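Local coordinates for protein esterase Rv0045c (Mycobacterium tuberculosis, PDB 6WYN) that hydrolyses carboxylic esters as a serine esterase, with highest activity on short, straight-chain alkyl esters, and probably takes part in ester and lipid metabolism, at residues A[132-137]-A[161-166]; A[157-162]-A[260-265]; A[172-177]-A[298-303]. One frame throughout, in Å; residues are numbered along the deposited sequence.

Contact 1. Residues A[132-137]-A[161-166]; sequences LNSETL and AIRLAA
Helix segments 132-137 and 161-166 pass each other at 8.6 Å between their axes, with a crossing angle of -54°, and Ser134 and Leu164 bring their CA atoms to 5.5 Å. Ser134 sits at the crossing. Its small side chain points at the other helix and settles on the backbone and side-chain bases of Arg163 and Leu164. Ser134 CB lies 3.6 Å from Arg163 CG, against the first carbons of the arginine chain. Ser134 OG stands anti to its own nitrogen (chi1 -168°), which carries it over the peptide that joins Arg163 to Leu164. There OG comes to 3.1 Å from Leu164 N, but the angle is poor and no hydrogen bond forms. The small side chain at this point is consistent with the close spacing of the two helices. Both helices belong to the alpha/beta hydrolase fold. Helix 156-167 follows the nucleophile elbow, and its Ala161 and Ala165 face strand 174-178 of the central sheet. Helix 130-144 packs beside it. Leu164 reaches back across the interface with one branch: its CD2 sits 3.2 Å from Ser134 OG. The same methyl meets Leu137 CB at 4.4 Å, one turn further along helix 130-144. Arg163 contributes only the aliphatic start of its chain here. The chain bends at chi2 (41°), and its NH2 forms a salt bridge with Asp265 OD1 of helix 260-268.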
loop_
_atom_site.group_PDB
_atom_site.type_symbol
_atom_site.label_atom_id
_atom_site.label_comp_id
_atom_site.label_asym_id
_atom_site.label_seq_id
_atom_site.Cartn_x
_atom_site.Cartn_y
_atom_site.Cartn_z
ATOM N N LEU A 132 4.872 12.771 -7.191
ATOM C CA LEU A 132 4.249 13.755 -6.237
ATOM C C LEU A 132 4.243 13.115 -4.810
ATOM O O LEU A 132 4.721 13.743 -3.821
ATOM C CB LEU A 132 2.842 14.126 -6.761
ATOM C CG LEU A 132 2.842 15.047 -8.014
ATOM C CD1 LEU A 132 1.457 15.314 -8.691
ATOM C CD2 LEU A 132 3.523 16.360 -7.673
ATOM N N ASN A 133 3.836 11.850 -4.719
ATOM C CA ASN A 133 3.776 11.081 -3.440
ATOM C C ASN A 133 5.144 11.064 -2.826
ATOM O O ASN A 133 5.266 11.402 -1.635
ATOM C CB ASN A 133 3.331 9.631 -3.591
ATOM C CG ASN A 133 1.921 9.542 -4.026
ATOM O OD1 ASN A 133 1.194 10.533 -3.977
ATOM N ND2 ASN A 133 1.531 8.375 -4.509
ATOM N N SER A 134 6.154 10.744 -3.633
ATOM C CA SER A 134 7.564 10.688 -3.209
ATOM C C SER A 134 8.048 12.065 -2.713
ATOM O O SER A 134 8.785 12.126 -1.750
ATOM C CB SER A 134 8.394 10.180 -4.344
ATOM O OG SER A 134 9.708 9.860 -3.894
ATOM N N GLU A 135 7.739 13.140 -3.413
ATOM C CA GLU A 135 8.161 14.518 -3.010
ATOM C C GLU A 135 7.581 14.860 -1.622
ATOM O O GLU A 135 8.308 15.320 -0.800
ATOM C CB GLU A 135 7.673 15.550 -4.041
ATOM C CG GLU A 135 8.448 15.529 -5.343
ATOM C CD GLU A 135 9.856 16.118 -5.311
ATOM O OE1 GLU A 135 10.460 16.236 -6.399
ATOM O OE2 GLU A 135 10.356 16.466 -4.209
ATOM N N THR A 136 6.300 14.641 -1.398
ATOM C CA THR A 136 5.655 14.848 -0.079
ATOM C C THR A 136 6.338 13.943 0.980
ATOM O O THR A 136 6.705 14.434 2.092
ATOM C CB THR A 136 4.159 14.638 -0.241
ATOM O OG1 THR A 136 3.652 15.400 -1.348
ATOM C CG2 THR A 136 3.405 14.959 1.036
ATOM N N LEU A 137 6.591 12.665 0.661
ATOM C CA LEU A 137 6.955 11.644 1.680
ATOM C C LEU A 137 8.395 11.771 2.102
ATOM O O LEU A 137 8.638 11.493 3.252
ATOM C CB LEU A 137 6.668 10.225 1.175
ATOM C CG LEU A 137 5.209 9.785 1.267
ATOM C CD1 LEU A 137 4.928 8.614 0.331
ATOM C CD2 LEU A 137 4.883 9.390 2.677
ATOM N N ALA A 161 7.839 3.918 -3.970
ATOM C CA ALA A 161 9.098 3.429 -3.395
ATOM C C ALA A 161 10.225 3.566 -4.406
ATOM O O ALA A 161 11.329 3.919 -4.000
ATOM C CB ALA A 161 8.978 2.007 -2.932
ATOM N N ILE A 162 9.974 3.242 -5.660
ATOM C CA ILE A 162 11.010 3.384 -6.701
ATOM C C ILE A 162 11.466 4.849 -6.725
ATOM O O ILE A 162 12.661 5.071 -6.683
ATOM C CB ILE A 162 10.492 2.920 -8.070
ATOM C CG1 ILE A 162 10.385 1.399 -8.112
ATOM C CG2 ILE A 162 11.419 3.456 -9.164
ATOM C CD1 ILE A 162 9.604 0.872 -9.281
ATOM N N ARG A 163 10.534 5.791 -6.802
ATOM C CA ARG A 163 10.876 7.229 -6.887
ATOM C C ARG A 163 11.644 7.649 -5.628
ATOM O O ARG A 163 12.747 8.253 -5.757
ATOM C CB ARG A 163 9.642 8.074 -7.160
ATOM C CG ARG A 163 10.017 9.525 -7.454
ATOM C CD ARG A 163 11.258 9.750 -8.334
ATOM N NE ARG A 163 11.627 11.154 -8.413
ATOM C CZ ARG A 163 12.686 11.650 -9.059
ATOM N NH1 ARG A 163 12.910 12.957 -9.043
ATOM N NH2 ARG A 163 13.515 10.856 -9.717
ATOM N N LEU A 164 11.209 7.215 -4.444
ATOM C CA LEU A 164 11.976 7.488 -3.203
ATOM C C LEU A 164 13.405 6.958 -3.325
ATOM O O LEU A 164 14.356 7.672 -2.922
ATOM C CB LEU A 164 11.287 6.858 -1.998
ATOM C CG LEU A 164 10.025 7.570 -1.534
ATOM C CD1 LEU A 164 9.246 6.694 -0.553
ATOM C CD2 LEU A 164 10.385 8.915 -0.875
ATOM N N ALA A 165 13.588 5.715 -3.764
ATOM C CA ALA A 165 14.933 5.085 -3.834
ATOM C C ALA A 165 15.854 5.925 -4.729
ATOM O O ALA A 165 17.070 5.933 -4.503
ATOM C CB ALA A 165 14.827 3.678 -4.371
ATOM N N ALA A 166 15.276 6.524 -5.766
ATOM C CA ALA A 166 16.005 7.304 -6.786
ATOM C C ALA A 166 16.405 8.646 -6.174
ATOM O O ALA A 166 17.572 9.000 -6.294
ATOM C CB ALA A 166 15.146 7.508 -8.007
#

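Contact 2. Residues A[157-162]-A[260-265]; sequences GGLTAI and AGLWDD
The helix that follows the nucleophile elbow of this alpha/beta hydrolase is packed here against helix 260-268. Gly157 is the last glycine of the GxSxG pattern around Ser155, the probable nucleophile, and the contact begins two residues later, at Leu159. The short axes approach to 10.4 Å and cross at 58°. That spacing is filled by branched apolar side chains, and no hydrogen bond links the two segments. Leu262 is the central wedge. Its CG stands anti to the backbone nitrogen (chi1 -161°), and this sends the forked end between Leu159 and Ile162. The two methyls divide the work. CD2 of Leu262 lies against the leucine, 3.8 Å from Leu159 CD1 and 3.9 Å from Leu159 CB. CD1 of Leu262 meets Ile162 CG2 at 3.9 Å and also comes to 4.0 Å from the carbonyl oxygen of Leu159. The Leu262 side chain crosses both partners at about a right angle and touches them with its two methyls. Ile162 uses CG2, its short branch, for this contact. The same methyl lies 4.1 Å from Asp265 CB, one turn beyond Leu262. Asp265 thus offers a carbon to the apolar patch, while its carboxylate end is taken up by Arg163, the residue after Ile162. Pro182 and Gln131 also touch Leu262, and Leu185 and Val180 touch Leu159. The side chain of Leu159 is about 7 Å from that of Ser155 at the nearest atoms, so the packing lies close to the probable nucleophile. The arrangement belongs to the alpha/beta hydrolase fold, where the helix after the nucleophile elbow packs beside another helix of the domain.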
loop_
_atom_site.group_PDB
_atom_site.type_symbol
_atom_site.label_atom_id
_atom_site.label_comp_id
_atom_site.label_asym_id
_atom_site.label_seq_id
_atom_site.Cartn_x
_atom_site.Cartn_y
_atom_site.Cartn_z
ATOM N N GLY A 157 1.972 2.348 -4.212
ATOM C CA GLY A 157 3.013 2.342 -3.185
ATOM C C GLY A 157 4.345 1.846 -3.665
ATOM O O GLY A 157 5.364 2.407 -3.232
ATOM N N GLY A 158 4.380 0.762 -4.459
ATOM C CA GLY A 158 5.643 0.230 -5.004
ATOM C C GLY A 158 6.339 1.214 -5.952
ATOM O O GLY A 158 7.592 1.333 -5.882
ATOM N N LEU A 159 5.583 1.900 -6.800
ATOM C CA LEU A 159 6.162 2.914 -7.736
ATOM C C LEU A 159 6.601 4.144 -6.912
ATOM O O LEU A 159 7.694 4.677 -7.168
ATOM C CB LEU A 159 5.132 3.256 -8.814
ATOM C CG LEU A 159 4.599 2.063 -9.612
ATOM C CD1 LEU A 159 3.894 2.527 -10.857
ATOM C CD2 LEU A 159 5.722 1.110 -9.982
ATOM N N THR A 160 5.869 4.471 -5.847
ATOM C CA THR A 160 6.286 5.553 -4.909
ATOM C C THR A 160 7.652 5.184 -4.339
ATOM O O THR A 160 8.538 6.034 -4.310
ATOM C CB THR A 160 5.209 5.839 -3.856
ATOM O OG1 THR A 160 4.043 6.177 -4.602
ATOM C CG2 THR A 160 5.581 6.973 -2.933
ATOM N N ALA A 161 7.839 3.918 -3.970
ATOM C CA ALA A 161 9.098 3.429 -3.395
ATOM C C ALA A 161 10.225 3.566 -4.406
ATOM O O ALA A 161 11.329 3.919 -4.000
ATOM C CB ALA A 161 8.978 2.007 -2.932
ATOM N N ILE A 162 9.974 3.242 -5.660
ATOM C CA ILE A 162 11.010 3.384 -6.701
ATOM C C ILE A 162 11.466 4.849 -6.725
ATOM O O ILE A 162 12.661 5.071 -6.683
ATOM C CB ILE A 162 10.492 2.920 -8.070
ATOM C CG1 ILE A 162 10.385 1.399 -8.112
ATOM C CG2 ILE A 162 11.419 3.456 -9.164
ATOM C CD1 ILE A 162 9.604 0.872 -9.281
ATOM N N ALA A 260 8.091 6.785 -18.211
ATOM C CA ALA A 260 9.411 6.919 -18.873
ATOM C C ALA A 260 10.414 7.402 -17.823
ATOM O O ALA A 260 11.470 6.720 -17.680
ATOM C CB ALA A 260 9.317 7.891 -20.037
ATOM N N GLY A 261 10.064 8.501 -17.093
ATOM C CA GLY A 261 10.880 9.008 -15.976
ATOM C C GLY A 261 11.044 7.942 -14.904
ATOM O O GLY A 261 12.090 7.844 -14.270
ATOM N N LEU A 262 10.011 7.160 -14.669
ATOM C CA LEU A 262 10.059 6.124 -13.616
ATOM C C LEU A 262 11.010 4.977 -14.034
ATOM O O LEU A 262 11.798 4.537 -13.174
ATOM C CB LEU A 262 8.621 5.657 -13.392
ATOM C CG LEU A 262 8.365 4.947 -12.074
ATOM C CD1 LEU A 262 8.821 5.782 -10.885
ATOM C CD2 LEU A 262 6.886 4.609 -11.986
ATOM N N TRP A 263 10.992 4.539 -15.300
ATOM C CA TRP A 263 12.038 3.617 -15.836
ATOM C C TRP A 263 13.440 4.223 -15.782
ATOM O O TRP A 263 14.370 3.463 -15.512
ATOM C CB TRP A 263 11.699 3.131 -17.237
ATOM C CG TRP A 263 10.654 2.062 -17.258
ATOM C CD1 TRP A 263 9.419 2.137 -17.827
ATOM C CD2 TRP A 263 10.738 0.771 -16.630
ATOM N NE1 TRP A 263 8.759 0.954 -17.673
ATOM C CE2 TRP A 263 9.540 0.095 -16.935
ATOM C CE3 TRP A 263 11.731 0.103 -15.894
ATOM C CZ2 TRP A 263 9.277 -1.188 -16.467
ATOM C CZ3 TRP A 263 11.487 -1.183 -15.454
ATOM C CH2 TRP A 263 10.279 -1.825 -15.757
ATOM N N ASP A 264 13.622 5.540 -15.958
ATOM C CA ASP A 264 14.961 6.158 -15.776
ATOM C C ASP A 264 15.393 6.003 -14.336
ATOM O O ASP A 264 16.600 5.758 -14.114
ATOM C CB ASP A 264 14.996 7.631 -16.162
ATOM C CG ASP A 264 14.851 7.794 -17.655
ATOM O OD1 ASP A 264 15.288 6.876 -18.381
ATOM O OD2 ASP A 264 14.220 8.763 -18.055
ATOM N N ASP A 265 14.458 6.169 -13.396
ATOM C CA ASP A 265 14.743 5.960 -11.947
ATOM C C ASP A 265 15.172 4.512 -11.688
ATOM O O ASP A 265 16.148 4.356 -10.991
ATOM C CB ASP A 265 13.557 6.328 -11.061
ATOM C CG ASP A 265 13.283 7.816 -11.020
ATOM O OD1 ASP A 265 14.200 8.606 -11.417
ATOM O OD2 ASP A 265 12.156 8.175 -10.624
#

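Contact 3. Residues A[172-177]-A[298-303]; sequences VGELVL and HFRGVH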
loop_
_atom_site.group_PDB
_atom_site.type_symbol
_atom_site.label_atom_id
_atom_site.label_comp_id
_atom_site.label_asym_id
_atom_site.label_seq_id
_atom_site.Cartn_x
_atom_site.Cartn_y
_atom_site.Cartn_z
ATOM N N VAL A 172 16.943 4.299 1.382
ATOM C CA VAL A 172 16.395 3.004 0.859
ATOM C C VAL A 172 17.551 2.055 0.547
ATOM O O VAL A 172 18.238 2.294 -0.464
ATOM C CB VAL A 172 15.578 3.221 -0.430
ATOM C CG1 VAL A 172 14.973 1.923 -0.951
ATOM C CG2 VAL A 172 14.508 4.291 -0.277
ATOM N N GLY A 173 17.748 1.027 1.362
ATOM C CA GLY A 173 18.764 -0.005 1.089
ATOM C C GLY A 173 18.226 -1.050 0.123
ATOM O O GLY A 173 19.023 -1.571 -0.682
ATOM N N GLU A 174 16.911 -1.334 0.175
ATOM C CA GLU A 174 16.312 -2.539 -0.450
ATOM C C GLU A 174 14.824 -2.283 -0.727
ATOM O O GLU A 174 14.174 -1.691 0.149
ATOM C CB GLU A 174 16.626 -3.635 0.561
ATOM C CG GLU A 174 16.220 -4.997 0.158
ATOM C CD GLU A 174 17.331 -5.831 -0.449
ATOM O OE1 GLU A 174 18.534 -5.625 -0.112
ATOM O OE2 GLU A 174 16.968 -6.701 -1.239
ATOM N N LEU A 175 14.337 -2.623 -1.921
ATOM C CA LEU A 175 12.917 -2.458 -2.314
ATOM C C LEU A 175 12.257 -3.831 -2.429
ATOM O O LEU A 175 12.820 -4.747 -3.078
ATOM C CB LEU A 175 12.782 -1.760 -3.660
ATOM C CG LEU A 175 13.188 -0.293 -3.696
ATOM C CD1 LEU A 175 13.457 0.172 -5.116
ATOM C CD2 LEU A 175 12.114 0.561 -3.068
ATOM N N VAL A 176 11.038 -3.931 -1.923
ATOM C CA VAL A 176 10.138 -5.066 -2.221
ATOM C C VAL A 176 8.904 -4.464 -2.869
ATOM O O VAL A 176 8.211 -3.662 -2.205
ATOM C CB VAL A 176 9.813 -5.890 -0.970
ATOM C CG1 VAL A 176 8.908 -7.039 -1.324
ATOM C CG2 VAL A 176 11.074 -6.386 -0.255
ATOM N N LEU A 177 8.670 -4.821 -4.132
ATOM C CA LEU A 177 7.512 -4.395 -4.937
ATOM C C LEU A 177 6.446 -5.470 -4.814
ATOM O O LEU A 177 6.742 -6.671 -5.181
ATOM C CB LEU A 177 7.921 -4.217 -6.403
ATOM C CG LEU A 177 8.936 -3.122 -6.704
ATOM C CD1 LEU A 177 9.175 -3.056 -8.197
ATOM C CD2 LEU A 177 8.463 -1.751 -6.226
ATOM N N HIS A 298 20.040 -4.394 -9.767
ATOM C CA HIS A 298 20.058 -5.667 -9.000
ATOM C C HIS A 298 18.636 -6.173 -8.743
ATOM O O HIS A 298 18.082 -5.913 -7.693
ATOM C CB HIS A 298 20.910 -5.552 -7.741
ATOM C CG HIS A 298 21.178 -6.875 -7.069
ATOM N ND1 HIS A 298 21.835 -6.981 -5.833
ATOM C CD2 HIS A 298 20.904 -8.154 -7.441
ATOM C CE1 HIS A 298 21.924 -8.253 -5.480
ATOM N NE2 HIS A 298 21.364 -9.002 -6.452
ATOM N N PHE A 299 18.113 -6.971 -9.658
ATOM C CA PHE A 299 16.854 -7.719 -9.474
ATOM C C PHE A 299 17.156 -9.027 -8.733
ATOM O O PHE A 299 18.015 -9.793 -9.208
ATOM C CB PHE A 299 16.197 -7.949 -10.830
ATOM C CG PHE A 299 14.835 -8.591 -10.768
ATOM C CD1 PHE A 299 13.800 -7.988 -10.083
ATOM C CD2 PHE A 299 14.600 -9.797 -11.402
ATOM C CE1 PHE A 299 12.539 -8.562 -10.041
ATOM C CE2 PHE A 299 13.341 -10.362 -11.386
ATOM C CZ PHE A 299 12.302 -9.741 -10.718
ATOM N N ARG A 300 16.482 -9.271 -7.610
ATOM C CA ARG A 300 16.709 -10.457 -6.745
ATOM C C ARG A 300 15.759 -11.599 -7.121
ATOM O O ARG A 300 15.907 -12.697 -6.560
ATOM C CB ARG A 300 16.510 -10.107 -5.274
ATOM C CG ARG A 300 17.585 -9.196 -4.690
ATOM C CD ARG A 300 17.582 -9.459 -3.200
ATOM N NE ARG A 300 18.378 -8.589 -2.362
ATOM C CZ ARG A 300 19.714 -8.614 -2.271
ATOM N NH1 ARG A 300 20.420 -9.456 -3.008
ATOM N NH2 ARG A 300 20.341 -7.783 -1.450
ATOM N N GLY A 301 14.803 -11.344 -8.003
ATOM C CA GLY A 301 13.883 -12.352 -8.527
ATOM C C GLY A 301 12.458 -12.043 -8.151
ATOM O O GLY A 301 12.217 -11.136 -7.313
ATOM N N VAL A 302 11.542 -12.781 -8.751
ATOM C CA VAL A 302 10.089 -12.715 -8.462
ATOM C C VAL A 302 9.713 -13.921 -7.610
ATOM O O VAL A 302 10.173 -15.093 -7.891
ATOM C CB VAL A 302 9.250 -12.649 -9.742
ATOM C CG1 VAL A 302 9.365 -13.944 -10.516
ATOM C CG2 VAL A 302 7.805 -12.348 -9.449
ATOM N N HIS A 303 8.917 -13.663 -6.583
ATOM C CA HIS A 303 8.245 -14.713 -5.798
ATOM C C HIS A 303 6.812 -14.724 -6.249
ATOM O O HIS A 303 6.174 -13.636 -6.252
ATOM C CB HIS A 303 8.274 -14.404 -4.315
ATOM C CG HIS A 303 9.636 -14.213 -3.821
ATOM N ND1 HIS A 303 10.241 -15.155 -3.066
ATOM C CD2 HIS A 303 10.535 -13.229 -4.042
ATOM C CE1 HIS A 303 11.456 -14.774 -2.803
ATOM N NE2 HIS A 303 11.654 -13.570 -3.344
#
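Arg300 and Glu174 form a two-bond salt bridge. It reaches across one intervening strand of the central sheet of the alpha/beta hydrolase fold. The arginine grips the carboxylate side-on, with NE and NH2 each taking one oxygen. Arg300 NE donates to Glu174 OE2 at 2.6 Å, with an N-H...O angle of 166°. Arg300 NH2 donates to Glu174 OE1 at 3.1 Å, and that bond is equally straight. Each oxygen uses its syn lone pair. The carboxylate and guanidinium planes are only 3° apart, so the two flat groups meet edge to edge. The two bonds together probably hold both groups in one plane. Strands 174-178 and 299-305 are not neighbours in the sheet, because strand 273-278 runs between them, parallel to both. The nearest CA atoms, of Glu174 and His298, are accordingly 9.8 Å apart, and the backbones make no bond to each other. The side chains bridge the gap near the starts of the strands. Glu174 has its CG anti to the backbone nitrogen (chi1 -176°) and then bends at chi2, which turns the carboxylate toward the arginine. Arg300 runs extended from CG to NE and meets the glutamate chain at about a right angle. Glu174 is buried, whereas Arg300 is exposed, so the buried charge is probably stabilised by its partner. Pro272, just before the middle strand, touches both side chains, and Arg300 also packs on Thr274 of that strand. Strand 299-305 is the outermost strand of the sheet on this side. Arg300 CG lies over one face of the His298 ring, 4.1 Å above the plane and offset toward the rim.

Overall arrangement
From the N terminus, helix 130-144 comes first. Contact 1 closes a short loop from it, through strand 150-154 and the nucleophile elbow, to helix 156-167. Contact 2 starts on that same helix and shares Ala161 and Ile162 with contact 1. It closes a much longer loop, ending at helix 260-268. Contact 3 opens at strand 174-178, inside the loop of contact 2, and ends at strand 299-305, beyond it, so these two cross. Contacts 1 and 3 lie in series. Contacts 1 and 2 join three helices on one side of the sheet, while contact 3 ties strands within the sheet. Ala161 and Ile162 pack on Leu175 and Leu177, linking the two layers.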